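PDB 4JMK: dual specificity protein phosphatase 8 from Homo sapiens, which is expected to dephosphorylate phosphotyrosine, phosphoserine and phosphothreonine in proteins and to restrain mitogen-activated protein kinases through its dual-specificity phosphatase domain. Local coordinates for residues T97-Y102 / R116-R121; A101-M104 / G108-S111. The protein carries 1 engineered substitution. One frame throughout, in Å; residues are numbered along the deposited sequence.

Contact 1: residues T97-Y102 / R116-R121; sequences TIAIAY and RFVKDR
Val118, which meets Ile100 and Ala99 across the contact, directly follows the acceptor of a side-chain hydrogen bond, from Arg121 NH1 to Phe117 O at 2.9 Å. This bond stays within 116-121 and is moderately bent, with an angle of 152° at the hydrogen. The carbonyl oxygen lies close to the guanidinium plane, while one face of that flat group covers the Phe117 ring and places NH1 above the ring centre at a height of 3.2 Å. The Arg121 side chain thus folds back over Phe117, touching carbonyl and ring at once.

Between the two segments there is no hydrogen bond, and the contact is apolar packing of one valine against an isoleucine and an alanine. Val118 points at 97-102 and leads with CG2, which reaches Ile100 CG1 at 3.6 Å. The same methyl also lies 4.0 Å from Ile100 CA, close against the helix backbone. With CG1 of Val118 anti to its backbone N (chi1 178°), CG2 is left beside that nitrogen. Ile100 presents the root of its longer branch and not its tip, and the two side chains pass at a slant. Ala99 faces Val118 as well, but more loosely, its CB lying 4.5 Å from Val118 CG2. The lack of bulk at Ala99 suits the close backbone approach, in which Ile100 CA and Val118 CA are 6.3 Å apart.

Helix 94-107 follows the phosphate-binding loop of the phosphatase fold, and the side chain of Ala99 is about 10 Å from that of Ser88, the engineered residue at the predicted catalytic cysteine position. Ile100 also touches Leu135 of helix 129-148, Tyr102 packs against helix 67-79, and Phe117 rests on Ile6 and Leu7 of strand 4-7.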
loop_
_atom_site.group_PDB
_atom_site.type_symbol
_atom_site.label_atom_id
_atom_site.label_comp_id
_atom_site.label_asym_id
_atom_site.label_seq_id
_atom_site.Cartn_x
_atom_site.Cartn_y
_atom_site.Cartn_z
ATOM N N THR A 97 -1.715 1.562 5.367
ATOM C CA THR A 97 -1.831 2.988 5.036
ATOM C C THR A 97 -1.542 3.244 3.552
ATOM O O THR A 97 -2.224 4.037 2.901
ATOM C CB THR A 97 -0.926 3.843 5.948
ATOM O OG1 THR A 97 -1.272 3.589 7.320
ATOM C CG2 THR A 97 -1.133 5.332 5.659
ATOM N N ILE A 98 -0.554 2.554 3.000
ATOM C CA ILE A 98 -0.275 2.701 1.567
ATOM C C ILE A 98 -1.464 2.278 0.706
ATOM O O ILE A 98 -1.848 2.998 -0.228
ATOM C CB ILE A 98 1.015 1.963 1.170
ATOM C CG1 ILE A 98 2.212 2.700 1.776
ATOM C CG2 ILE A 98 1.163 1.864 -0.375
ATOM C CD1 ILE A 98 3.544 1.941 1.689
ATOM N N ALA A 99 -2.068 1.133 1.033
ATOM C CA ALA A 99 -3.260 0.665 0.318
ATOM C C ALA A 99 -4.386 1.687 0.388
ATOM O O ALA A 99 -5.084 1.926 -0.614
ATOM C CB ALA A 99 -3.728 -0.667 0.884
ATOM N N ILE A 100 -4.576 2.276 1.566
ATOM C CA ILE A 100 -5.634 3.287 1.738
ATOM C C ILE A 100 -5.358 4.492 0.858
ATOM O O ILE A 100 -6.257 4.967 0.169
ATOM C CB ILE A 100 -5.805 3.719 3.221
ATOM C CG1 ILE A 100 -6.287 2.520 4.043
ATOM C CG2 ILE A 100 -6.826 4.860 3.339
ATOM C CD1 ILE A 100 -6.097 2.662 5.553
ATOM N N ALA A 101 -4.123 4.987 0.869
ATOM C CA ALA A 101 -3.766 6.118 0.008
ATOM C C ALA A 101 -3.988 5.803 -1.476
ATOM O O ALA A 101 -4.413 6.666 -2.248
ATOM C CB ALA A 101 -2.318 6.546 0.260
ATOM N N TYR A 102 -3.688 4.574 -1.887
ATOM C CA TYR A 102 -3.868 4.209 -3.286
ATOM C C TYR A 102 -5.332 4.328 -3.704
ATOM O O TYR A 102 -5.648 4.815 -4.797
ATOM C CB TYR A 102 -3.364 2.783 -3.554
ATOM C CG TYR A 102 -3.566 2.391 -4.997
ATOM C CD1 TYR A 102 -2.654 2.775 -5.975
ATOM C CD2 TYR A 102 -4.683 1.665 -5.390
ATOM C CE1 TYR A 102 -2.855 2.434 -7.315
ATOM C CE2 TYR A 102 -4.887 1.319 -6.722
ATOM C CZ TYR A 102 -3.967 1.707 -7.669
ATOM O OH TYR A 102 -4.168 1.369 -8.986
ATOM N N ARG A 116 -12.303 3.001 5.421
ATOM C CA ARG A 116 -13.378 2.032 5.618
ATOM C C ARG A 116 -13.352 0.934 4.537
ATOM O O ARG A 116 -13.629 -0.236 4.827
ATOM C CB ARG A 116 -14.733 2.756 5.632
ATOM C CG ARG A 116 -15.925 1.910 6.056
ATOM C CD ARG A 116 -17.206 2.741 5.984
ATOM N NE ARG A 116 -17.371 3.328 4.654
ATOM C CZ ARG A 116 -18.268 4.256 4.338
ATOM N NH1 ARG A 116 -19.102 4.722 5.260
ATOM N NH2 ARG A 116 -18.330 4.720 3.096
ATOM N N PHE A 117 -13.020 1.307 3.299
ATOM C CA PHE A 117 -12.945 0.336 2.197
ATOM C C PHE A 117 -11.918 -0.762 2.504
ATOM O O PHE A 117 -12.186 -1.963 2.328
ATOM C CB PHE A 117 -12.596 1.044 0.880
ATOM C CG PHE A 117 -12.614 0.142 -0.338
ATOM C CD1 PHE A 117 -13.694 0.160 -1.219
ATOM C CD2 PHE A 117 -11.547 -0.694 -0.618
ATOM C CE1 PHE A 117 -13.703 -0.651 -2.348
ATOM C CE2 PHE A 117 -11.543 -1.513 -1.747
ATOM C CZ PHE A 117 -12.619 -1.502 -2.608
ATOM N N VAL A 118 -10.739 -0.357 2.965
ATOM C CA VAL A 118 -9.699 -1.333 3.252
ATOM C C VAL A 118 -10.026 -2.091 4.525
ATOM O O VAL A 118 -9.844 -3.313 4.604
ATOM C CB VAL A 118 -8.333 -0.665 3.360
ATOM C CG1 VAL A 118 -7.248 -1.710 3.704
ATOM C CG2 VAL A 118 -8.016 0.032 2.038
ATOM N N LYS A 119 -10.531 -1.359 5.512
ATOM C CA LYS A 119 -10.882 -1.944 6.810
ATOM C C LYS A 119 -11.966 -3.020 6.679
ATOM O O LYS A 119 -11.912 -4.057 7.348
ATOM C CB LYS A 119 -11.336 -0.829 7.756
ATOM C CG LYS A 119 -11.833 -1.291 9.112
ATOM C CD LYS A 119 -10.686 -1.588 10.049
ATOM C CE LYS A 119 -11.180 -1.794 11.484
ATOM N NZ LYS A 119 -10.077 -2.333 12.308
ATOM N N ASP A 120 -12.955 -2.777 5.819
ATOM C CA ASP A 120 -13.998 -3.772 5.559
ATOM C C ASP A 120 -13.445 -5.093 5.023
ATOM O O ASP A 120 -13.981 -6.153 5.319
ATOM C CB ASP A 120 -15.031 -3.238 4.560
ATOM C CG ASP A 120 -15.951 -2.208 5.160
ATOM O OD1 ASP A 120 -16.583 -1.466 4.378
ATOM O OD2 ASP A 120 -16.040 -2.119 6.407
ATOM N N ARG A 121 -12.383 -5.022 4.225
ATOM C CA ARG A 121 -11.848 -6.209 3.561
ATOM C C ARG A 121 -10.757 -6.886 4.391
ATOM O O ARG A 121 -10.566 -8.099 4.317
ATOM C CB ARG A 121 -11.358 -5.849 2.148
ATOM C CG ARG A 121 -12.519 -5.551 1.175
ATOM C CD ARG A 121 -12.150 -4.593 0.050
ATOM N NE ARG A 121 -13.300 -4.377 -0.835
ATOM C CZ ARG A 121 -14.261 -3.481 -0.625
ATOM N NH1 ARG A 121 -14.232 -2.688 0.441
ATOM N NH2 ARG A 121 -15.269 -3.374 -1.482
#

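Contact 2: residues A101-M104 / G108-S111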
loop_
_atom_site.group_PDB
_atom_site.type_symbol
_atom_site.label_atom_id
_atom_site.label_comp_id
_atom_site.label_asym_id
_atom_site.label_seq_id
_atom_site.Cartn_x
_atom_site.Cartn_y
_atom_site.Cartn_z
ATOM N N ALA A 101 -4.123 4.987 0.869
ATOM C CA ALA A 101 -3.766 6.118 0.008
ATOM C C ALA A 101 -3.988 5.803 -1.476
ATOM O O ALA A 101 -4.413 6.666 -2.248
ATOM C CB ALA A 101 -2.318 6.546 0.260
ATOM N N TYR A 102 -3.688 4.574 -1.887
ATOM C CA TYR A 102 -3.868 4.209 -3.286
ATOM C C TYR A 102 -5.332 4.328 -3.704
ATOM O O TYR A 102 -5.648 4.815 -4.797
ATOM C CB TYR A 102 -3.364 2.783 -3.554
ATOM C CG TYR A 102 -3.566 2.391 -4.997
ATOM C CD1 TYR A 102 -2.654 2.775 -5.975
ATOM C CD2 TYR A 102 -4.683 1.665 -5.390
ATOM C CE1 TYR A 102 -2.855 2.434 -7.315
ATOM C CE2 TYR A 102 -4.887 1.319 -6.722
ATOM C CZ TYR A 102 -3.967 1.707 -7.669
ATOM O OH TYR A 102 -4.168 1.369 -8.986
ATOM N N ILE A 103 -6.227 3.873 -2.838
ATOM C CA ILE A 103 -7.651 3.938 -3.137
ATOM C C ILE A 103 -8.124 5.375 -3.145
ATOM O O ILE A 103 -8.914 5.774 -4.009
ATOM C CB ILE A 103 -8.453 3.085 -2.145
ATOM C CG1 ILE A 103 -8.140 1.613 -2.407
ATOM C CG2 ILE A 103 -9.942 3.307 -2.289
ATOM C CD1 ILE A 103 -8.568 0.738 -1.304
ATOM N N MET A 104 -7.620 6.165 -2.201
ATOM C CA MET A 104 -7.956 7.592 -2.163
ATOM C C MET A 104 -7.644 8.300 -3.480
ATOM O O MET A 104 -8.489 8.977 -4.058
ATOM C CB MET A 104 -7.149 8.280 -1.070
ATOM C CG MET A 104 -7.651 8.057 0.322
ATOM S SD MET A 104 -6.502 8.740 1.537
ATOM C CE MET A 104 -6.733 10.466 1.175
ATOM N N GLY A 108 -10.628 8.978 -5.987
ATOM C CA GLY A 108 -11.065 10.296 -5.548
ATOM C C GLY A 108 -11.955 10.149 -4.327
ATOM O O GLY A 108 -12.877 10.939 -4.096
ATOM N N MET A 109 -11.662 9.112 -3.551
ATOM C CA MET A 109 -12.384 8.779 -2.331
ATOM C C MET A 109 -11.803 9.568 -1.157
ATOM O O MET A 109 -10.591 9.829 -1.117
ATOM C CB MET A 109 -12.196 7.285 -2.067
ATOM C CG MET A 109 -13.291 6.649 -1.269
ATOM S SD MET A 109 -13.163 4.848 -1.247
ATOM C CE MET A 109 -13.364 4.507 -2.992
ATOM N N SER A 110 -12.654 9.933 -0.196
ATOM C CA SER A 110 -12.193 10.663 0.986
ATOM C C SER A 110 -11.380 9.709 1.842
ATOM O O SER A 110 -11.482 8.484 1.679
ATOM C CB SER A 110 -13.370 11.199 1.803
ATOM O OG SER A 110 -14.015 10.155 2.520
ATOM N N SER A 111 -10.569 10.254 2.749
ATOM C CA SER A 111 -9.742 9.390 3.583
ATOM C C SER A 111 -10.609 8.507 4.476
ATOM O O SER A 111 -10.274 7.339 4.697
ATOM C CB SER A 111 -8.716 10.198 4.390
ATOM O OG SER A 111 -9.343 11.193 5.182
#
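Met104 O receives two weak backbone hydrogen bonds from the turn that follows its helix, one from Gly108 N at 2.9 Å and one from Met109 N at 3.2 Å. Both are strongly bent, with angles of 125° and 131° at the hydrogen, as the chain swings round a single carbonyl. Gly108, with positive phi, leaves the helical path, and together with the 6→1 bond from Met109 it gives helix 94-107 an ending that resembles a Schellman motif. Ser110 then serves as N-cap of helix 111-121, its OG bonded to Asp113 N, and the two helices are joined by a very short turn. Met104 lies along this turn: its CG is 3.7 Å from Met109 O, and the bend at chi3 (68°) brings CE to within 3.8 Å of Ser111 CB. Replacing Met104 by an alanine would take away CG, SD and CE and is likely to open a gap alongside Met109 O and Ser111 at the start of the second helix. Met109 turns back to the first helix, where its thioether runs beside Ile103, with CE and SD each 3.7 Å from Ile103 CG2. Ala114 of helix 111-121 touches both Ile103 and Met104.

In the fold
Both contacts join helix 94-107 to what follows it, contact 2 at the connecting turn and contact 1 farther along the pair of helices. Contact 1 is the more interior: its touching residues are all buried, and no hydrogen bond crosses it. Contact 2 lies farther from the centre of the chain, is partly buried, and combines weak backbone bonds with methionine packing over a larger interface. They meet at Ile103, whose CD1 lies 3.5 Å from Val118 CG2 and 3.4 Å from Phe117 CD2, giving continuous apolar packing between the helices. Helix 129-148 is a common neighbour, touched by Ile100 of contact 1 and by Met104 and Ser111 of contact 2.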